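Local atomic coordinates of shikimate 5-dehydrogenase AroE (5-dehydroshikimate reductase) (Mycobacterium tuberculosis, PDB entry 4P4G), a protein that binds shikimate and probably catalyses the NADP-dependent interconversion of 3-dehydroshikimate and shikimate on the way to chorismate. Residues Ser235-Gln238 / Met239-His242; Ser190-Ala194 / Glu195-Gly199; Gly176-Ala179 / Asp180-Ala184. All blocks are in the same frame, centred on the assembly; numbering follows the deposited sequence.

How the contacts relate
Read from the N terminus, the three contacts follow in series without nesting or crossing; each is one continuous local stretch, so none closes a long loop. Contact 3 spans helix 178-184 and the glycines before it, after edge strand 167-172 of the parallel sheet, and meets strand 119-123 and helix 201-204. Contact 2 comes where strand 187-190 gives way to helix 194-197, and meets strand 119-123 and helix 221-229; its centre is about 17 Å from that of contact 3. Contact 1 follows the other edge strand, 232-234, at the capped start of helix 236-252. It lies about 17 Å, centre to centre, from contact 2, and joins the nucleotide-binding fold to bound shikimate.

Contact 1 of 3, residues Ser235-Gln238 / Met239-His242; sequences SGLQ and MLLH. With SKM ((3R,4S,5R)-3,4,5-trihydroxycyclohex-1-ene-1-carboxylic acid), chain C.
Gln-238 and His-242, one helical turn apart, are joined by both backbone and water. Their backbone bond, His-242 N to Gln-238 O, is one of three successive i to i+4 bonds, with Leu-240 N to Gly-236 O (2.8 Å) and Leu-241 N to Leu-237 O. Just before this turn Ser-235 occupies the N-cap, and its OG accepts from Leu-237 N at 3.1 Å, so the side chain takes up an amide that has no preceding turn to bond to.

The second polar link runs through a water. It donates to Gln-238 OE1 at 2.7 Å and is hydrogen-bonded to His-242 NE2 at 2.8 Å, lying in the plane of the imidazole at its edge. Gln-238 reaches it because a bend about CB-CG (chi2 -58°) swings OE1 toward His-242. At the neighbouring ring atom, CD2 of His-242 lies 3.2 Å from Gln-238 O, also in the ring plane, while Phe-245 packs edge-to-face with the ring.

Among the apolar contacts, CD2 of Leu-237 comes alongside CD2 of Leu-240 at 4.3 Å. From Leu-240, whose CG stands anti to the backbone N (chi1 -180°), the other methyl, CD1, reaches shikimate at C4, 3.8 Å away, and is equally near the carboxylate carbon C1. Leu-241, like Gln-238, meets helix 258-267.

The ligand's polar groups are held by Ser-18, Ser-20, Lys-69, Asn-90, Asp-105 and Tyr-215, whereas Leu-240 gives the carboxylate-bearing end of its ring a purely apolar neighbour. The chemistry thus has two parts: capping and water-mediated bonds cap the start of the helix and probably restrain the imidazole's rotation, and a leucine methyl supplies van der Waals contact to the bound shikimate.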
loop_
_atom_site.group_PDB
_atom_site.type_symbol
_atom_site.label_atom_id
_atom_site.label_comp_id
_atom_site.label_asym_id
_atom_site.label_seq_id
_atom_site.Cartn_x
_atom_site.Cartn_y
_atom_site.Cartn_z
ATOM N N SER A 235 -7.671 -5.743 -7.849
ATOM C CA SER A 235 -6.831 -6.560 -6.978
ATOM C C SER A 235 -5.606 -5.800 -6.489
ATOM O O SER A 235 -5.254 -4.735 -7.022
ATOM C CB SER A 235 -6.382 -7.828 -7.690
ATOM O OG SER A 235 -5.182 -7.614 -8.386
ATOM N N GLY A 236 -4.951 -6.362 -5.479
ATOM C CA GLY A 236 -3.741 -5.790 -4.912
ATOM C C GLY A 236 -2.599 -5.700 -5.904
ATOM O O GLY A 236 -1.634 -4.956 -5.691
ATOM N N LEU A 237 -2.691 -6.465 -6.988
ATOM C CA LEU A 237 -1.658 -6.416 -8.023
ATOM C C LEU A 237 -1.640 -5.064 -8.704
ATOM O O LEU A 237 -0.572 -4.586 -9.112
ATOM C CB LEU A 237 -1.889 -7.499 -9.089
ATOM C CG LEU A 237 -1.554 -8.943 -8.736
ATOM C CD1 LEU A 237 -1.653 -9.819 -9.988
ATOM C CD2 LEU A 237 -0.165 -9.024 -8.132
ATOM N N GLN A 238 -2.813 -4.446 -8.857
ATOM C CA GLN A 238 -2.863 -3.127 -9.493
ATOM C C GLN A 238 -2.251 -2.078 -8.556
ATOM O O GLN A 238 -1.507 -1.192 -9.003
ATOM C CB GLN A 238 -4.297 -2.763 -9.924
ATOM C CG GLN A 238 -4.884 -3.731 -10.970
ATOM C CD GLN A 238 -4.032 -3.814 -12.233
ATOM O OE1 GLN A 238 -3.549 -2.803 -12.736
ATOM N NE2 GLN A 238 -3.841 -5.025 -12.740
ATOM N N MET A 239 -2.533 -2.188 -7.256
ATOM C CA MET A 239 -1.878 -1.311 -6.275
ATOM C C MET A 239 -0.366 -1.540 -6.273
ATOM O O MET A 239 0.410 -0.587 -6.221
ATOM C CB MET A 239 -2.431 -1.524 -4.862
ATOM C CG MET A 239 -1.951 -0.468 -3.868
ATOM S SD MET A 239 -2.572 -0.724 -2.200
ATOM C CE MET A 239 -4.268 -1.169 -2.549
ATOM N N LEU A 240 0.048 -2.804 -6.346
ATOM C CA LEU A 240 1.475 -3.142 -6.385
ATOM C C LEU A 240 2.200 -2.491 -7.564
ATOM O O LEU A 240 3.272 -1.925 -7.402
ATOM C CB LEU A 240 1.657 -4.665 -6.445
ATOM C CG LEU A 240 3.122 -5.114 -6.477
ATOM C CD1 LEU A 240 3.749 -4.912 -5.096
ATOM C CD2 LEU A 240 3.209 -6.573 -6.927
ATOM N N LEU A 241 1.611 -2.577 -8.753
ATOM C CA LEU A 241 2.168 -1.956 -9.947
ATOM C C LEU A 241 2.329 -0.457 -9.776
ATOM O O LEU A 241 3.408 0.094 -10.020
ATOM C CB LEU A 241 1.237 -2.198 -11.129
ATOM C CG LEU A 241 1.705 -1.566 -12.442
ATOM C CD1 LEU A 241 3.041 -2.142 -12.877
ATOM C CD2 LEU A 241 0.656 -1.778 -13.514
ATOM N N HIS A 242 1.258 0.209 -9.363
ATOM C CA HIS A 242 1.286 1.662 -9.313
ATOM C C HIS A 242 2.216 2.209 -8.232
ATOM O O HIS A 242 2.831 3.253 -8.431
ATOM C CB HIS A 242 -0.129 2.244 -9.237
ATOM C CG HIS A 242 -0.845 2.190 -10.549
ATOM N ND1 HIS A 242 -0.735 3.188 -11.489
ATOM C CD2 HIS A 242 -1.639 1.239 -11.093
ATOM C CE1 HIS A 242 -1.453 2.864 -12.555
ATOM N NE2 HIS A 242 -2.011 1.688 -12.338
HETATM O O12 SKM C . 3.995 -1.032 -0.384
HETATM C C8 SKM C . 4.196 -2.271 -1.059
HETATM C C6 SKM C . 3.174 -3.249 -0.553
HETATM O O7 SKM C . 3.115 -3.232 0.861
HETATM C C5 SKM C . 3.546 -4.575 -0.982
HETATM C C4 SKM C . 4.725 -4.963 -1.466
HETATM C C1 SKM C . 4.927 -6.419 -1.847
HETATM O O2 SKM C . 5.995 -6.768 -2.370
HETATM O O3 SKM C . 4.036 -7.265 -1.650
HETATM C C10 SKM C . 5.918 -3.982 -1.672
HETATM C C9 SKM C . 5.619 -2.703 -0.835
HETATM O O11 SKM C . 6.487 -1.738 -1.318
HETATM O O HOH W 1 -4.018 -0.170 -12.967
#

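Contact 2 of 3, residues Ser190-Ala194 / Glu195-Gly199; sequences STIPA and EVAAG
Pro-193 O accepts from both Ala-197 N and Val-196 N, each at 3.1 Å, as the extended backbone of Ile-192 and Pro-193 turns into a short helix for which Pro-193 is the N-cap. The two bonds differ: Ala-197 N approaches nearly head-on with an N-H...O angle of 173°, whereas Val-196 N comes from well above the carbonyl plane, with an N-H...O angle of 138°. Ala-198 N to Ala-194 O is the next i to i+4 bond, one residue on.

Among the side chains, Ile-192 reaches across with its CD1 methyl, 3.7 Å from Ala-197 CB and 4.1 Å from Val-196 CG1. Its CG1 branch sits between the backbone N and the carbonyl carbon (chi1 58°), and chi2 is extended, which carries the methyl to CA and CB of Ala-197. Val-196 turns its other methyl, CG2, to the pyrrolidine of Pro-193; the two side chains lie side by side and point the same way, with CB of Pro-193 4.0 Å from CG2.

Glu-195 bends at CG and curls back over the start of the helix. A water donates to its OE1 at 2.9 Å and accepts from Ala-194 N at the same distance, so an amide of the first turn is tied to the carboxylate indirectly.

Ile-192 also packs on Leu-123 and Phe-173, and its side chain lies about 4 Å from a bound sulfate. A loop leaving the C-terminal end of strand 187-190 beside the glycine-rich turn after strand 119-123 is typical of the nucleotide-binding side of a Rossmann fold, consistent with the expected use of NADP.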
loop_
_atom_site.group_PDB
_atom_site.type_symbol
_atom_site.label_atom_id
_atom_site.label_comp_id
_atom_site.label_asym_id
_atom_site.label_seq_id
_atom_site.Cartn_x
_atom_site.Cartn_y
_atom_site.Cartn_z
ATOM N N SER A 190 -9.629 -1.740 1.064
ATOM C CA SER A 190 -9.435 -2.673 2.185
ATOM C C SER A 190 -7.974 -2.954 2.465
ATOM O O SER A 190 -7.240 -3.427 1.588
ATOM C CB SER A 190 -10.159 -3.994 1.927
ATOM O OG SER A 190 -9.941 -4.881 3.015
ATOM N N THR A 191 -7.543 -2.681 3.695
ATOM C CA THR A 191 -6.157 -2.962 4.076
ATOM C C THR A 191 -6.038 -4.014 5.179
ATOM O O THR A 191 -4.953 -4.209 5.739
ATOM C CB THR A 191 -5.388 -1.669 4.475
ATOM O OG1 THR A 191 -5.846 -1.193 5.746
ATOM C CG2 THR A 191 -5.584 -0.566 3.439
ATOM N N ILE A 192 -7.144 -4.696 5.484
ATOM C CA ILE A 192 -7.170 -5.717 6.534
ATOM C C ILE A 192 -6.913 -7.117 5.961
ATOM O O ILE A 192 -7.009 -7.309 4.739
ATOM C CB ILE A 192 -8.510 -5.713 7.321
ATOM C CG1 ILE A 192 -9.703 -5.939 6.391
ATOM C CG2 ILE A 192 -8.662 -4.428 8.089
ATOM C CD1 ILE A 192 -11.038 -6.013 7.144
ATOM N N PRO A 193 -6.562 -8.092 6.828
ATOM C CA PRO A 193 -6.324 -9.450 6.314
ATOM C C PRO A 193 -7.580 -10.015 5.672
ATOM O O PRO A 193 -8.687 -9.659 6.082
ATOM C CB PRO A 193 -5.988 -10.248 7.572
ATOM C CG PRO A 193 -5.381 -9.239 8.497
ATOM C CD PRO A 193 -6.151 -7.964 8.240
ATOM N N ALA A 194 -7.413 -10.882 4.680
ATOM C CA ALA A 194 -8.563 -11.442 3.972
ATOM C C ALA A 194 -9.426 -12.268 4.921
ATOM O O ALA A 194 -10.647 -12.324 4.773
ATOM C CB ALA A 194 -8.093 -12.291 2.780
ATOM N N GLU A 195 -8.786 -12.885 5.911
ATOM C CA GLU A 195 -9.475 -13.716 6.891
ATOM C C GLU A 195 -10.374 -12.914 7.836
ATOM O O GLU A 195 -11.314 -13.460 8.414
ATOM C CB GLU A 195 -8.441 -14.508 7.706
ATOM C CG GLU A 195 -7.602 -15.483 6.882
ATOM C CD GLU A 195 -6.376 -14.855 6.227
ATOM O OE1 GLU A 195 -6.291 -13.611 6.150
ATOM O OE2 GLU A 195 -5.493 -15.623 5.786
ATOM N N VAL A 196 -10.059 -11.633 8.024
ATOM C CA VAL A 196 -10.872 -10.747 8.850
ATOM C C VAL A 196 -12.008 -10.169 8.009
ATOM O O VAL A 196 -13.153 -10.153 8.439
ATOM C CB VAL A 196 -10.037 -9.594 9.450
ATOM C CG1 VAL A 196 -10.926 -8.623 10.243
ATOM C CG2 VAL A 196 -8.929 -10.144 10.341
ATOM N N ALA A 197 -11.683 -9.699 6.809
ATOM C CA ALA A 197 -12.679 -9.118 5.905
ATOM C C ALA A 197 -13.769 -10.120 5.542
ATOM O O ALA A 197 -14.906 -9.733 5.311
ATOM C CB ALA A 197 -12.012 -8.596 4.644
ATOM N N ALA A 198 -13.410 -11.403 5.479
ATOM C CA ALA A 198 -14.360 -12.465 5.111
ATOM C C ALA A 198 -15.671 -12.420 5.897
ATOM O O ALA A 198 -16.749 -12.618 5.328
ATOM C CB ALA A 198 -13.711 -13.837 5.257
ATOM N N GLY A 199 -15.580 -12.172 7.203
ATOM C CA GLY A 199 -16.745 -12.214 8.076
ATOM C C GLY A 199 -17.678 -11.030 7.905
ATOM O O GLY A 199 -18.784 -11.015 8.453
HETATM O O HOH W 2 -4.676 -11.845 4.509
#

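Contact 3 of 3, residues Gly176-Ala179 / Asp180-Ala184; sequences GGLA and DAVAA
Val-182 lies against Leu-178, one turn earlier in the same helix. Its CB lies 3.6 Å from the carbonyl oxygens of both Leu-178 and Ala-179. From there the branches part: CG1 stands anti to the backbone N (chi1 169°), while CG2 lies beside that N and drops to 3.4 Å from Leu-178 O. CG2 also meets the CD1 methyl of Leu-178, at 4.2 Å.

Leu-178 O thus has a methyl at its flank while it accepts from Val-182 N at 2.9 Å. The adjoining bonds, Ala-181 N to Gly-177 O and Ala-183 N to Ala-179 O, continue the regular i to i+4 pattern. At the start of the helix, a water accepts from Asp-180 N at 3.1 Å and donates to Gly-176 O at 2.6 Å, bridging a first-turn amide to the preceding loop. Gly-176 has a positive phi of 118°, which suits glycine.

Asp-180 and Ala-183 are exposed, whereas Leu-178, Ala-181 and Val-182 are buried. Leu-178 and Val-182 rest on Leu-204 of helix 201-204, and Ala-181 joins Val-182 against Leu-121 of strand 119-123, so one buried face of the helix rests on both the parallel sheet and helix 201-204.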
loop_
_atom_site.group_PDB
_atom_site.type_symbol
_atom_site.label_atom_id
_atom_site.label_comp_id
_atom_site.label_asym_id
_atom_site.label_seq_id
_atom_site.Cartn_x
_atom_site.Cartn_y
_atom_site.Cartn_z
ATOM N N GLY A 176 -22.958 -1.982 14.661
ATOM C CA GLY A 176 -24.211 -1.838 13.938
ATOM C C GLY A 176 -24.258 -0.711 12.930
ATOM O O GLY A 176 -25.307 -0.441 12.339
ATOM N N GLY A 177 -23.127 -0.053 12.716
ATOM C CA GLY A 177 -23.094 1.077 11.805
ATOM C C GLY A 177 -22.495 0.759 10.448
ATOM O O GLY A 177 -22.531 1.591 9.537
ATOM N N LEU A 178 -21.953 -0.445 10.296
ATOM C CA LEU A 178 -21.243 -0.781 9.067
ATOM C C LEU A 178 -22.153 -0.737 7.829
ATOM O O LEU A 178 -21.770 -0.195 6.799
ATOM C CB LEU A 178 -20.552 -2.142 9.194
ATOM C CG LEU A 178 -19.675 -2.542 8.007
ATOM C CD1 LEU A 178 -18.647 -1.465 7.694
ATOM C CD2 LEU A 178 -18.977 -3.864 8.280
ATOM N N ALA A 179 -23.359 -1.281 7.940
ATOM C CA ALA A 179 -24.284 -1.324 6.804
ATOM C C ALA A 179 -24.606 0.072 6.261
ATOM O O ALA A 179 -24.605 0.294 5.048
ATOM C CB ALA A 179 -25.564 -2.054 7.188
ATOM N N ASP A 180 -24.879 1.007 7.162
ATOM C CA ASP A 180 -25.168 2.382 6.760
ATOM C C ASP A 180 -23.931 3.080 6.170
ATOM O O ASP A 180 -24.042 3.891 5.251
ATOM C CB ASP A 180 -25.738 3.164 7.941
ATOM C CG ASP A 180 -27.117 2.662 8.365
ATOM O OD1 ASP A 180 -27.881 2.191 7.490
ATOM O OD2 ASP A 180 -27.434 2.740 9.574
ATOM N N ALA A 181 -22.755 2.756 6.694
ATOM C CA ALA A 181 -21.507 3.303 6.159
ATOM C C ALA A 181 -21.276 2.827 4.722
ATOM O O ALA A 181 -20.848 3.598 3.856
ATOM C CB ALA A 181 -20.342 2.935 7.057
ATOM N N VAL A 182 -21.589 1.562 4.468
ATOM C CA VAL A 182 -21.438 0.979 3.135
ATOM C C VAL A 182 -22.427 1.590 2.145
ATOM O O VAL A 182 -22.066 1.932 1.012
ATOM C CB VAL A 182 -21.596 -0.559 3.177
ATOM C CG1 VAL A 182 -21.715 -1.131 1.776
ATOM C CG2 VAL A 182 -20.413 -1.191 3.889
ATOM N N ALA A 183 -23.672 1.725 2.580
ATOM C CA ALA A 183 -24.740 2.259 1.741
ATOM C C ALA A 183 -24.406 3.639 1.175
ATOM O O ALA A 183 -24.750 3.955 0.040
ATOM C CB ALA A 183 -26.049 2.304 2.523
ATOM N N ALA A 184 -23.718 4.457 1.961
ATOM C CA ALA A 184 -23.392 5.816 1.531
ATOM C C ALA A 184 -22.165 5.868 0.617
ATOM O O ALA A 184 -22.001 6.806 -0.166
ATOM C CB ALA A 184 -23.186 6.711 2.739
HETATM O O HOH W 3 -25.918 0.158 9.910
#